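Local coordinates for mitogen activated protein kinase, putative (Leishmania donovani, PDB 4QNY) that probably transfers the gamma-phosphate of ATP to serine or threonine residues of protein substrates, as mitogen-activated protein kinases do, at residues K66-L69 with R70-L74; E96-D99 with H100-I103; F129-Y132 with Q133-A137. One frame throughout, in Å; residues are numbered along the deposited sequence.

Contact 1: residues K66-L69 with R70-L74. With ANP (phosphoaminophosphonic acid-adenylate ester), chain D.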
ATOM      1  N   LYS A  66       1.741  -1.242  18.179  1.00 30.80           N
ATOM      2  CA  LYS A  66       0.312  -1.386  17.929  1.00 32.59           C
ATOM      3  C   LYS A  66       0.036  -1.472  16.430  1.00 31.84           C
ATOM      4  O   LYS A  66      -0.917  -2.122  16.003  1.00 32.91           O
ATOM      5  CB  LYS A  66      -0.468  -0.222  18.548  1.00 37.39           C
ATOM      6  CG  LYS A  66      -0.620  -0.308  20.061  1.00 40.58           C
ATOM      7  CD  LYS A  66      -1.172   0.986  20.644  1.00 50.88           C
ATOM      8  CE  LYS A  66      -2.652   1.158  20.340  1.00 56.27           C
ATOM      9  NZ  LYS A  66      -3.507   0.307  21.215  1.00 60.62           N
ATOM     10  N   ARG A  67       0.881  -0.820  15.637  1.00 20.63           N
ATOM     11  CA  ARG A  67       0.745  -0.853  14.187  1.00 24.30           C
ATOM     12  C   ARG A  67       1.061  -2.234  13.625  1.00 28.23           C
ATOM     13  O   ARG A  67       0.368  -2.721  12.731  1.00 22.52           O
ATOM     14  CB  ARG A  67       1.657   0.187  13.533  1.00 25.80           C
ATOM     15  CG  ARG A  67       1.195   1.623  13.694  1.00 30.35           C
ATOM     16  CD  ARG A  67       2.109   2.570  12.934  1.00 31.45           C
ATOM     17  NE  ARG A  67       1.720   3.965  13.100  1.00 40.97           N
ATOM     18  CZ  ARG A  67       2.383   4.992  12.580  1.00 44.92           C
ATOM     19  NH1 ARG A  67       1.958   6.231  12.782  1.00 43.83           N
ATOM     20  NH2 ARG A  67       3.474   4.778  11.857  1.00 43.05           N
ATOM     21  N   ILE A  68       2.109  -2.864  14.147  1.00 22.42           N
ATOM     22  CA  ILE A  68       2.522  -4.165  13.636  1.00 19.50           C
ATOM     23  C   ILE A  68       1.522  -5.241  14.064  1.00 19.25           C
ATOM     24  O   ILE A  68       1.270  -6.182  13.319  1.00 23.82           O
ATOM     25  CB  ILE A  68       3.963  -4.536  14.093  1.00 22.76           C
ATOM     26  CG1 ILE A  68       4.559  -5.607  13.175  1.00 38.45           C
ATOM     27  CG2 ILE A  68       4.006  -4.976  15.550  1.00 23.58           C
ATOM     28  CD1 ILE A  68       4.841  -5.116  11.771  1.00 48.24           C
ATOM     29  N   LEU A  69       0.929  -5.078  15.244  1.00 21.93           N
ATOM     30  CA  LEU A  69      -0.067  -6.024  15.735  1.00 24.03           C
ATOM     31  C   LEU A  69      -1.299  -6.012  14.842  1.00 29.78           C
ATOM     32  O   LEU A  69      -1.846  -7.062  14.503  1.00 28.12           O
ATOM     33  CB  LEU A  69      -0.459  -5.699  17.179  1.00 20.61           C
ATOM     34  CG  LEU A  69      -1.628  -6.501  17.756  1.00 22.17           C
ATOM     35  CD1 LEU A  69      -1.295  -7.984  17.803  1.00 24.83           C
ATOM     36  CD2 LEU A  69      -2.009  -5.988  19.136  1.00 21.88           C
ATOM     37  N   ARG A  70      -1.726  -4.812  14.462  1.00 34.21           N
ATOM     38  CA  ARG A  70      -2.869  -4.648  13.575  1.00 32.67           C
ATOM     39  C   ARG A  70      -2.581  -5.240  12.199  1.00 26.43           C
ATOM     40  O   ARG A  70      -3.460  -5.826  11.571  1.00 27.03           O
ATOM     41  CB  ARG A  70      -3.242  -3.169  13.451  1.00 31.16           C
ATOM     42  CG  ARG A  70      -4.380  -2.896  12.480  1.00 34.08           C
ATOM     43  CD  ARG A  70      -4.671  -1.408  12.354  1.00 35.37           C
ATOM     44  NE  ARG A  70      -5.297  -0.861  13.555  1.00 38.47           N
ATOM     45  CZ  ARG A  70      -5.740   0.388  13.663  1.00 47.19           C
ATOM     46  NH1 ARG A  70      -5.628   1.223  12.638  1.00 21.60           N
ATOM     47  NH2 ARG A  70      -6.297   0.801  14.792  1.00 46.54           N
ATOM     48  N   GLU A  71      -1.341  -5.090  11.740  1.00 22.16           N
ATOM     49  CA  GLU A  71      -0.940  -5.591  10.428  1.00 22.04           C
ATOM     50  C   GLU A  71      -1.042  -7.113  10.349  1.00 27.46           C
ATOM     51  O   GLU A  71      -1.540  -7.658   9.364  1.00 27.72           O
ATOM     52  CB  GLU A  71       0.484  -5.144  10.095  1.00 23.85           C
ATOM     53  CG  GLU A  71       0.969  -5.595   8.725  1.00 34.00           C
ATOM     54  CD  GLU A  71       2.383  -5.138   8.421  1.00 46.93           C
ATOM     55  OE1 GLU A  71       2.888  -4.242   9.130  1.00 49.41           O
ATOM     56  OE2 GLU A  71       2.991  -5.677   7.472  1.00 48.88           O
ATOM     57  N   ILE A  72      -0.566  -7.793  11.388  1.00 19.16           N
ATOM     58  CA  ILE A  72      -0.660  -9.249  11.455  1.00 19.46           C
ATOM     59  C   ILE A  72      -2.119  -9.692  11.521  1.00 20.05           C
ATOM     60  O   ILE A  72      -2.519 -10.642  10.846  1.00 20.78           O
ATOM     61  CB  ILE A  72       0.114  -9.814  12.667  1.00 26.57           C
ATOM     62  CG1 ILE A  72       1.591  -9.984  12.316  1.00 22.85           C
ATOM     63  CG2 ILE A  72      -0.450 -11.157  13.103  1.00 41.07           C
ATOM     64  CD1 ILE A  72       2.489  -8.976  12.964  1.00 33.91           C
ATOM     65  N   LYS A  73      -2.910  -8.990  12.327  1.00 23.56           N
ATOM     66  CA  LYS A  73      -4.333  -9.289  12.454  1.00 26.61           C
ATOM     67  C   LYS A  73      -5.050  -9.165  11.114  1.00 21.18           C
ATOM     68  O   LYS A  73      -5.887  -9.997  10.769  1.00 27.81           O
ATOM     69  CB  LYS A  73      -4.989  -8.366  13.482  1.00 32.19           C
ATOM     70  CG  LYS A  73      -4.775  -8.787  14.926  1.00 33.58           C
ATOM     71  CD  LYS A  73      -5.718  -8.034  15.853  1.00 44.04           C
ATOM     72  CE  LYS A  73      -5.810  -8.701  17.214  1.00 52.40           C
ATOM     73  NZ  LYS A  73      -6.868  -8.080  18.062  1.00 57.92           N
ATOM     74  N   LEU A  74      -4.711  -8.123  10.361  1.00 20.54           N
ATOM     75  CA  LEU A  74      -5.320  -7.889   9.056  1.00 20.67           C
ATOM     76  C   LEU A  74      -4.915  -8.957   8.045  1.00 20.74           C
ATOM     77  O   LEU A  74      -5.744  -9.429   7.270  1.00 22.47           O
ATOM     78  CB  LEU A  74      -4.944  -6.503   8.534  1.00 20.19           C
ATOM     79  CG  LEU A  74      -5.646  -5.330   9.220  1.00 25.62           C
ATOM     80  CD1 LEU A  74      -4.885  -4.047   8.971  1.00 19.98           C
ATOM     81  CD2 LEU A  74      -7.080  -5.205   8.730  1.00 27.01           C
TER
HETATM   82  PG  ANP D 402       6.149  -1.961   7.232  1.00113.16           P
HETATM   83  O1G ANP D 402       7.272  -2.858   7.646  1.00112.11           O
HETATM   84  O2G ANP D 402       4.780  -2.707   7.470  1.00 39.62           O
HETATM   85  O3G ANP D 402       6.173  -0.651   8.119  1.00 61.08           O
HETATM   86  PB  ANP D 402       7.574  -2.239   4.797  1.00 24.36           P
HETATM   87  O1B ANP D 402       8.830  -2.065   5.587  1.00 41.58           O
HETATM   88  O2B ANP D 402       7.754  -1.540   3.418  1.00 13.73           O
HETATM   89  N3B ANP D 402       6.274  -1.529   5.595  1.00 33.02           N
HETATM   90  PA  ANP D 402       6.697  -4.364   3.250  1.00 22.80           P
HETATM   91  O1A ANP D 402       6.168  -3.308   2.356  1.00 20.43           O
HETATM   92  O2A ANP D 402       5.631  -5.379   3.674  1.00 21.54           O
HETATM   93  O3A ANP D 402       7.301  -3.765   4.602  1.00 30.52           O
HETATM   94  O5' ANP D 402       7.895  -5.081   2.501  1.00 25.62           O
HETATM   95  C5' ANP D 402       8.964  -4.337   1.880  1.00 26.91           C
HETATM   96  C4' ANP D 402       9.268  -4.945   0.533  1.00 21.07           C
HETATM   97  O4' ANP D 402       9.479  -6.365   0.672  1.00 22.84           O
HETATM   98  C3' ANP D 402       8.165  -4.821  -0.508  1.00 20.08           C
HETATM   99  O3' ANP D 402       8.219  -3.560  -1.164  1.00 25.61           O
HETATM  100  C2' ANP D 402       8.488  -5.976  -1.458  1.00 25.53           C
HETATM  101  O2' ANP D 402       9.468  -5.605  -2.422  1.00 21.23           O
HETATM  102  C1' ANP D 402       9.050  -7.035  -0.501  1.00 28.79           C
HETATM  103  N9  ANP D 402       8.080  -8.056  -0.121  1.00 26.50           N
HETATM  104  C8  ANP D 402       7.195  -8.008   0.920  1.00 18.58           C
HETATM  105  N7  ANP D 402       6.430  -9.072   1.030  1.00 16.66           N
HETATM  106  C5  ANP D 402       6.850  -9.872  -0.022  1.00 11.82           C
HETATM  107  C6  ANP D 402       6.433 -11.149  -0.461  1.00 15.93           C
HETATM  108  N6  ANP D 402       5.469 -11.860   0.127  1.00 21.42           N
HETATM  109  N1  ANP D 402       7.055 -11.671  -1.543  1.00 18.56           N
HETATM  110  C2  ANP D 402       8.019 -10.962  -2.137  1.00 15.93           C
HETATM  111  N3  ANP D 402       8.494  -9.756  -1.812  1.00 21.21           N
HETATM  112  C4  ANP D 402       7.862  -9.266  -0.741  1.00 21.29           C
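Ile68 and Ile72, one helical turn apart, place their CG1 branches differently about CA-CB: that of Ile68 lies roughly opposite its backbone nitrogen (chi1 -159°), that of Ile72 opposite its carbonyl carbon (chi1 -84°). The two branches meet at an oblique crossing, where Ile68 CG1 lies 4.0 Å from Ile72 CD1. The second torsion of Ile72, 107°, is not a relaxed one, and it leaves CD1 only 3.1 Å from Ile68 O, the carbonyl that also accepts the Ile72 amide, which suggests tight packing of the methyl against its own helix.

On the adjoining flank Glu71 runs fully extended, and Ile68 CD1, the tip of the same branch, lies near its carboxylate, 3.4 Å from Glu71 OE1. Glu71 OE1 also stands 2.9 Å from O2G of the bound ATP analogue, while OE2 forms a salt bridge to Lys52, which itself bonds the nucleotide. This is the Lys-Glu pair of protein kinases, joining helix C to the third strand of the N-lobe, and its presence fits a helix swung in towards the nucleotide. The Ile68 methyl off one face of the carboxylate, the phosphate oxygen to the other side of its plane and the lysine at OE2 probably limit how the group can turn.

In the backbone the bonds from each amide to the carbonyl four residues back run without a break, from Arg70 N to Lys66 O at 3.2 Å through Lys73 N to Leu69 O. Outward, Leu69 and Ile72 pack on helix 337-349, Arg70 reaches Ala172 O, and Ile68 and Ile72 rest on strand 101-106.

Contact 2: residues E96-D99 with H100-I103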
ATOM      1  N   GLU A  96      11.558 -12.691  27.841  1.00 47.34           N
ATOM      2  CA  GLU A  96      12.813 -11.997  28.102  1.00 40.91           C
ATOM      3  C   GLU A  96      13.657 -11.889  26.835  1.00 43.57           C
ATOM      4  O   GLU A  96      14.580 -11.078  26.758  1.00 43.37           O
ATOM      5  CB  GLU A  96      13.604 -12.711  29.201  1.00 48.27           C
ATOM      6  N   ASN A  97      13.334 -12.713  25.842  1.00 44.19           N
ATOM      7  CA  ASN A  97      14.043 -12.700  24.568  1.00 42.75           C
ATOM      8  C   ASN A  97      13.233 -12.031  23.460  1.00 34.31           C
ATOM      9  O   ASN A  97      13.739 -11.809  22.361  1.00 28.67           O
ATOM     10  CB  ASN A  97      14.410 -14.126  24.143  1.00 52.97           C
ATOM     11  CG  ASN A  97      15.365 -14.796  25.111  1.00 51.99           C
ATOM     12  OD1 ASN A  97      16.180 -14.137  25.756  1.00 51.15           O
ATOM     13  ND2 ASN A  97      15.272 -16.118  25.213  1.00 50.06           N
ATOM     14  N   PHE A  98      11.977 -11.710  23.753  1.00 27.72           N
ATOM     15  CA  PHE A  98      11.094 -11.129  22.748  1.00 27.30           C
ATOM     16  C   PHE A  98      11.481  -9.686  22.441  1.00 28.84           C
ATOM     17  O   PHE A  98      10.925  -8.745  23.011  1.00 23.89           O
ATOM     18  CB  PHE A  98       9.629 -11.202  23.205  1.00 26.74           C
ATOM     19  CG  PHE A  98       8.629 -11.060  22.081  1.00 38.07           C
ATOM     20  CD1 PHE A  98       7.705 -12.062  21.834  1.00 40.35           C
ATOM     21  CD2 PHE A  98       8.608  -9.931  21.280  1.00 40.71           C
ATOM     22  CE1 PHE A  98       6.787 -11.940  20.807  1.00 48.93           C
ATOM     23  CE2 PHE A  98       7.695  -9.807  20.255  1.00 34.93           C
ATOM     24  CZ  PHE A  98       6.783 -10.809  20.017  1.00 41.22           C
ATOM     25  N   ASP A  99      12.429  -9.517  21.527  1.00 23.43           N
ATOM     26  CA  ASP A  99      12.799  -8.199  21.035  1.00 23.40           C
ATOM     27  C   ASP A  99      12.733  -8.188  19.512  1.00 24.14           C
ATOM     28  O   ASP A  99      13.206  -7.258  18.861  1.00 28.55           O
ATOM     29  CB  ASP A  99      14.196  -7.806  21.524  1.00 27.91           C
ATOM     30  CG  ASP A  99      15.279  -8.739  21.015  1.00 24.39           C
ATOM     31  OD1 ASP A  99      16.464  -8.351  21.058  1.00 39.85           O
ATOM     32  OD2 ASP A  99      14.947  -9.860  20.573  1.00 37.77           O
ATOM     33  N   HIS A 100      12.136  -9.241  18.961  1.00 27.12           N
ATOM     34  CA  HIS A 100      11.998  -9.410  17.519  1.00 28.30           C
ATOM     35  C   HIS A 100      11.047 -10.563  17.221  1.00 21.01           C
ATOM     36  O   HIS A 100      10.804 -11.406  18.081  1.00 21.37           O
ATOM     37  CB  HIS A 100      13.355  -9.684  16.869  1.00 21.60           C
ATOM     38  CG  HIS A 100      13.834 -11.088  17.061  1.00 27.69           C
ATOM     39  ND1 HIS A 100      14.413 -11.525  18.234  1.00 25.47           N
ATOM     40  CD2 HIS A 100      13.808 -12.160  16.233  1.00 27.60           C
ATOM     41  CE1 HIS A 100      14.729 -12.802  18.118  1.00 27.41           C
ATOM     42  NE2 HIS A 100      14.370 -13.212  16.914  1.00 25.02           N
ATOM     43  N   PHE A 101      10.520 -10.602  16.000  1.00 23.31           N
ATOM     44  CA  PHE A 101       9.721 -11.738  15.550  1.00 25.33           C
ATOM     45  C   PHE A 101       9.561 -11.717  14.032  1.00 24.52           C
ATOM     46  O   PHE A 101       9.827 -10.702  13.386  1.00 19.62           O
ATOM     47  CB  PHE A 101       8.351 -11.756  16.240  1.00 26.69           C
ATOM     48  CG  PHE A 101       7.363 -10.779  15.675  1.00 31.52           C
ATOM     49  CD1 PHE A 101       7.378  -9.453  16.067  1.00 37.34           C
ATOM     50  CD2 PHE A 101       6.399 -11.195  14.771  1.00 26.39           C
ATOM     51  CE1 PHE A 101       6.463  -8.555  15.557  1.00 32.90           C
ATOM     52  CE2 PHE A 101       5.484 -10.304  14.256  1.00 22.80           C
ATOM     53  CZ  PHE A 101       5.514  -8.981  14.650  1.00 27.36           C
ATOM     54  N   TYR A 102       9.132 -12.842  13.469  1.00 31.84           N
ATOM     55  CA  TYR A 102       9.050 -12.994  12.019  1.00 31.37           C
ATOM     56  C   TYR A 102       7.624 -13.157  11.506  1.00 26.46           C
ATOM     57  O   TYR A 102       6.813 -13.874  12.093  1.00 33.40           O
ATOM     58  CB  TYR A 102       9.889 -14.191  11.567  1.00 20.10           C
ATOM     59  CG  TYR A 102      11.374 -13.916  11.518  1.00 29.66           C
ATOM     60  CD1 TYR A 102      11.984 -13.510  10.339  1.00 26.29           C
ATOM     61  CD2 TYR A 102      12.165 -14.060  12.650  1.00 20.66           C
ATOM     62  CE1 TYR A 102      13.340 -13.257  10.287  1.00 25.88           C
ATOM     63  CE2 TYR A 102      13.523 -13.809  12.607  1.00 20.98           C
ATOM     64  CZ  TYR A 102      14.105 -13.407  11.423  1.00 25.06           C
ATOM     65  OH  TYR A 102      15.455 -13.154  11.373  1.00 22.91           O
ATOM     66  N   ILE A 103       7.333 -12.484  10.398  1.00 26.49           N
ATOM     67  CA  ILE A 103       6.065 -12.643   9.700  1.00 25.55           C
ATOM     68  C   ILE A 103       6.279 -13.479   8.445  1.00 19.84           C
ATOM     69  O   ILE A 103       7.067 -13.110   7.574  1.00 24.54           O
ATOM     70  CB  ILE A 103       5.453 -11.284   9.313  1.00 21.10           C
ATOM     71  CG1 ILE A 103       5.229 -10.425  10.559  1.00 21.35           C
ATOM     72  CG2 ILE A 103       4.153 -11.483   8.551  1.00 21.86           C
ATOM     73  CD1 ILE A 103       4.880  -8.987  10.250  1.00 18.48           C
TER
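His100 and Asp99 join side chain to side chain at the point where a loop passes into a strand, and the imidazole can be followed outward from its root. His100 CB still lies close to the preceding peptide, 3.1 Å from Asp99 O. With chi1 at 77°, CG is placed between the backbone nitrogen and the carbonyl carbon, and the rotation about CB-CG then brings ND1 to Asp99. There His100 ND1 donates to Asp99 OD2 at 2.9 Å, and the bond is almost straight, 177° at the hydrogen. The acceptor lies in the imidazole plane, but the donor meets OD2 on its syn side well out of the carboxylate plane, and the two flat groups are turned 70° against each other. His100 CE1, next round the ring, is 3.8 Å from Asp99 OD2. Farther round, His100 CD2 lies 4.0 Å from Tyr102 CE2. The carboxylate would probably favour a protonated imidazole.

Just upstream, Phe98 is the centre of an inverse gamma turn, closed by a weak bond from Asp99 N to Asn97 O. The turn ends the excursion between strands 86-90 and 101-106, neighbours in the five-stranded antiparallel sheet of the kinase N-lobe. Asn97 O also approaches Asp99 OD2, oxygen to oxygen, a pairing of two acceptors that is probably unfavourable.

The ring of Phe98 follows the chain forward. His100 O hangs over one of its faces, 4.1 Å above the plane and offset toward the rim, and Phe98 CZ touches Phe101 CB at 4.2 Å. Beyond these residues, Phe59 makes an edge-to-face contact with Phe98, whose carbonyl oxygen is bonded by Lys341, while Phe101 continues into the sheet by pairing its backbone with Val54.

Contact 3: residues F129-Y132 with Q133-A137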
ATOM      1  N   PHE A 129      -5.308  -5.768 -16.297  1.00 24.96           N
ATOM      2  CA  PHE A 129      -5.322  -6.877 -15.350  1.00 26.94           C
ATOM      3  C   PHE A 129      -4.724  -6.459 -14.007  1.00 25.79           C
ATOM      4  O   PHE A 129      -5.203  -6.874 -12.953  1.00 32.16           O
ATOM      5  CB  PHE A 129      -4.568  -8.078 -15.925  1.00 27.56           C
ATOM      6  CG  PHE A 129      -4.761  -9.347 -15.143  1.00 39.52           C
ATOM      7  CD1 PHE A 129      -6.011  -9.696 -14.660  1.00 40.65           C
ATOM      8  CD2 PHE A 129      -3.695 -10.199 -14.904  1.00 49.51           C
ATOM      9  CE1 PHE A 129      -6.194 -10.863 -13.943  1.00 38.40           C
ATOM     10  CE2 PHE A 129      -3.870 -11.370 -14.189  1.00 48.30           C
ATOM     11  CZ  PHE A 129      -5.121 -11.702 -13.708  1.00 42.92           C
ATOM     12  N   PHE A 130      -3.679  -5.638 -14.055  1.00 23.78           N
ATOM     13  CA  PHE A 130      -3.072  -5.096 -12.841  1.00 18.02           C
ATOM     14  C   PHE A 130      -4.058  -4.228 -12.067  1.00 23.87           C
ATOM     15  O   PHE A 130      -4.257  -4.414 -10.867  1.00 17.15           O
ATOM     16  CB  PHE A 130      -1.823  -4.277 -13.178  1.00 17.76           C
ATOM     17  CG  PHE A 130      -0.599  -5.105 -13.441  1.00 23.44           C
ATOM     18  CD1 PHE A 130      -0.477  -6.379 -12.911  1.00 23.18           C
ATOM     19  CD2 PHE A 130       0.436  -4.605 -14.213  1.00 27.55           C
ATOM     20  CE1 PHE A 130       0.652  -7.140 -13.152  1.00 25.21           C
ATOM     21  CE2 PHE A 130       1.567  -5.360 -14.457  1.00 24.46           C
ATOM     22  CZ  PHE A 130       1.674  -6.629 -13.925  1.00 26.91           C
ATOM     23  N   ILE A 131      -4.673  -3.281 -12.769  1.00 32.37           N
ATOM     24  CA  ILE A 131      -5.569  -2.314 -12.146  1.00 27.27           C
ATOM     25  C   ILE A 131      -6.819  -2.970 -11.560  1.00 28.21           C
ATOM     26  O   ILE A 131      -7.225  -2.652 -10.442  1.00 33.47           O
ATOM     27  CB  ILE A 131      -5.989  -1.222 -13.151  1.00 22.03           C
ATOM     28  CG1 ILE A 131      -4.783  -0.355 -13.519  1.00 32.25           C
ATOM     29  CG2 ILE A 131      -7.095  -0.354 -12.577  1.00 18.49           C
ATOM     30  CD1 ILE A 131      -4.125   0.313 -12.329  1.00 31.83           C
ATOM     31  N   TYR A 132      -7.422  -3.891 -12.306  1.00 22.58           N
ATOM     32  CA  TYR A 132      -8.635  -4.552 -11.835  1.00 18.27           C
ATOM     33  C   TYR A 132      -8.369  -5.389 -10.587  1.00 18.33           C
ATOM     34  O   TYR A 132      -9.173  -5.395  -9.656  1.00 18.50           O
ATOM     35  CB  TYR A 132      -9.244  -5.433 -12.927  1.00 19.21           C
ATOM     36  CG  TYR A 132     -10.549  -6.070 -12.503  1.00 19.89           C
ATOM     37  CD1 TYR A 132     -11.740  -5.357 -12.554  1.00 19.98           C
ATOM     38  CD2 TYR A 132     -10.589  -7.379 -12.040  1.00 20.56           C
ATOM     39  CE1 TYR A 132     -12.934  -5.930 -12.160  1.00 20.76           C
ATOM     40  CE2 TYR A 132     -11.780  -7.961 -11.645  1.00 23.03           C
ATOM     41  CZ  TYR A 132     -12.948  -7.233 -11.708  1.00 22.63           C
ATOM     42  OH  TYR A 132     -14.134  -7.809 -11.316  1.00 36.90           O
ATOM     43  N   GLN A 133      -7.245  -6.098 -10.578  1.00 18.43           N
ATOM     44  CA  GLN A 133      -6.869  -6.916  -9.428  1.00 20.79           C
ATOM     45  C   GLN A 133      -6.645  -6.050  -8.195  1.00 17.88           C
ATOM     46  O   GLN A 133      -7.014  -6.429  -7.085  1.00 18.95           O
ATOM     47  CB  GLN A 133      -5.611  -7.731  -9.731  1.00 18.88           C
ATOM     48  CG  GLN A 133      -5.853  -8.965 -10.584  1.00 21.90           C
ATOM     49  CD  GLN A 133      -4.566  -9.683 -10.933  1.00 20.26           C
ATOM     50  OE1 GLN A 133      -4.281 -10.760 -10.412  1.00 29.10           O
ATOM     51  NE2 GLN A 133      -3.779  -9.087 -11.822  1.00 19.90           N
ATOM     52  N   ALA A 134      -6.043  -4.883  -8.400  1.00 17.14           N
ATOM     53  CA  ALA A 134      -5.781  -3.955  -7.308  1.00 24.16           C
ATOM     54  C   ALA A 134      -7.081  -3.377  -6.756  1.00 30.19           C
ATOM     55  O   ALA A 134      -7.248  -3.251  -5.543  1.00 33.07           O
ATOM     56  CB  ALA A 134      -4.856  -2.841  -7.771  1.00 15.88           C
ATOM     57  N   LEU A 135      -7.997  -3.029  -7.655  1.00 23.19           N
ATOM     58  CA  LEU A 135      -9.295  -2.483  -7.266  1.00 16.62           C
ATOM     59  C   LEU A 135     -10.150  -3.526  -6.560  1.00 17.39           C
ATOM     60  O   LEU A 135     -10.782  -3.240  -5.544  1.00 21.26           O
ATOM     61  CB  LEU A 135     -10.036  -1.945  -8.491  1.00 16.77           C
ATOM     62  CG  LEU A 135      -9.501  -0.648  -9.095  1.00 31.16           C
ATOM     63  CD1 LEU A 135     -10.105  -0.420 -10.468  1.00 38.53           C
ATOM     64  CD2 LEU A 135      -9.800   0.526  -8.177  1.00 15.63           C
ATOM     65  N   ARG A 136     -10.165  -4.736  -7.109  1.00 18.09           N
ATOM     66  CA  ARG A 136     -10.908  -5.841  -6.519  1.00 25.42           C
ATOM     67  C   ARG A 136     -10.417  -6.129  -5.100  1.00 27.67           C
ATOM     68  O   ARG A 136     -11.205  -6.452  -4.211  1.00 20.60           O
ATOM     69  CB  ARG A 136     -10.782  -7.089  -7.393  1.00 19.81           C
ATOM     70  CG  ARG A 136     -11.514  -8.300  -6.856  1.00 35.94           C
ATOM     71  CD  ARG A 136     -11.059  -9.566  -7.560  1.00 38.78           C
ATOM     72  NE  ARG A 136     -11.405 -10.761  -6.797  1.00 42.07           N
ATOM     73  CZ  ARG A 136     -10.730 -11.187  -5.733  1.00 50.84           C
ATOM     74  NH1 ARG A 136      -9.671 -10.515  -5.303  1.00 48.82           N
ATOM     75  NH2 ARG A 136     -11.115 -12.285  -5.099  1.00 58.91           N
ATOM     76  N   ALA A 137      -9.110  -5.999  -4.896  1.00 18.42           N
ATOM     77  CA  ALA A 137      -8.520  -6.194  -3.577  1.00 25.32           C
ATOM     78  C   ALA A 137      -8.941  -5.079  -2.629  1.00 17.95           C
ATOM     79  O   ALA A 137      -9.260  -5.328  -1.466  1.00 20.84           O
ATOM     80  CB  ALA A 137      -7.005  -6.264  -3.678  1.00 24.29           C
TER
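Gln133 lays its side-chain amide over the ring of Phe129, with the two planes only 17° apart and NE2 3.1 Å above the ring, over its centre. The stack is reached by an extended chain: CG leaves opposite the carbonyl carbon (chi1 -78°), passes above the ring in a CH-pi contact, and carries NE2 back to Phe129 O at 2.9 Å. Gln133 N also donates to that oxygen, at 3.2 Å, so one carbonyl serves two donors, which come from opposite faces of its plane.

Ala134 follows the plain helical pattern, its amide bonded to Phe130 O. At Leu135 the side chain runs alongside Ile131, both pointing the same way, and Leu135 CD1 meets Ile131 CG2 at 3.7 Å. Arg136 gives its amide to Tyr132 O and passes CD obliquely by the tyrosine ring, 4.4 Å from Tyr132 CE2; its guanidinium then leaves for a salt bridge with Asp80. Ala137 closes the run with its amide on Gln133 O, beside Ile166.

All of this lies on helix 124-143, the E helix at the heart of the kinase C-lobe, where Ile131 packs on helix 206-219 and Leu135 on helix 302-306. NE2 of Gln133 further donates to Cys162 O, and OE1 accepts from Leu164 N. The buried amide is thus bonded at both its polar atoms, and with a ring against its face it probably has little freedom to rotate; a single glutamine ties the helix to the chain entering strand 164-166.

In the fold
Along the chain the contacts come in series: contact 1 on helix 62-77, contact 2 where the loop after strand 86-90 enters strand 101-106, contact 3 on helix 124-143. The first two share the N-lobe and touch, with centres 15 Å apart: Ile72 CD1 packs 3.5 Å from Phe101 CZ, so the helix carrying Glu71 rests on the sheet through residues of both contacts. Contact 3 belongs to the C-lobe; its centre is 24 Å from that of contact 1 and 34 Å from that of contact 2, with no touch to either. Nucleotide binding falls between the lobes, with contact 1 contributing Glu71 to the pocket and contact 3 within the helical body beyond.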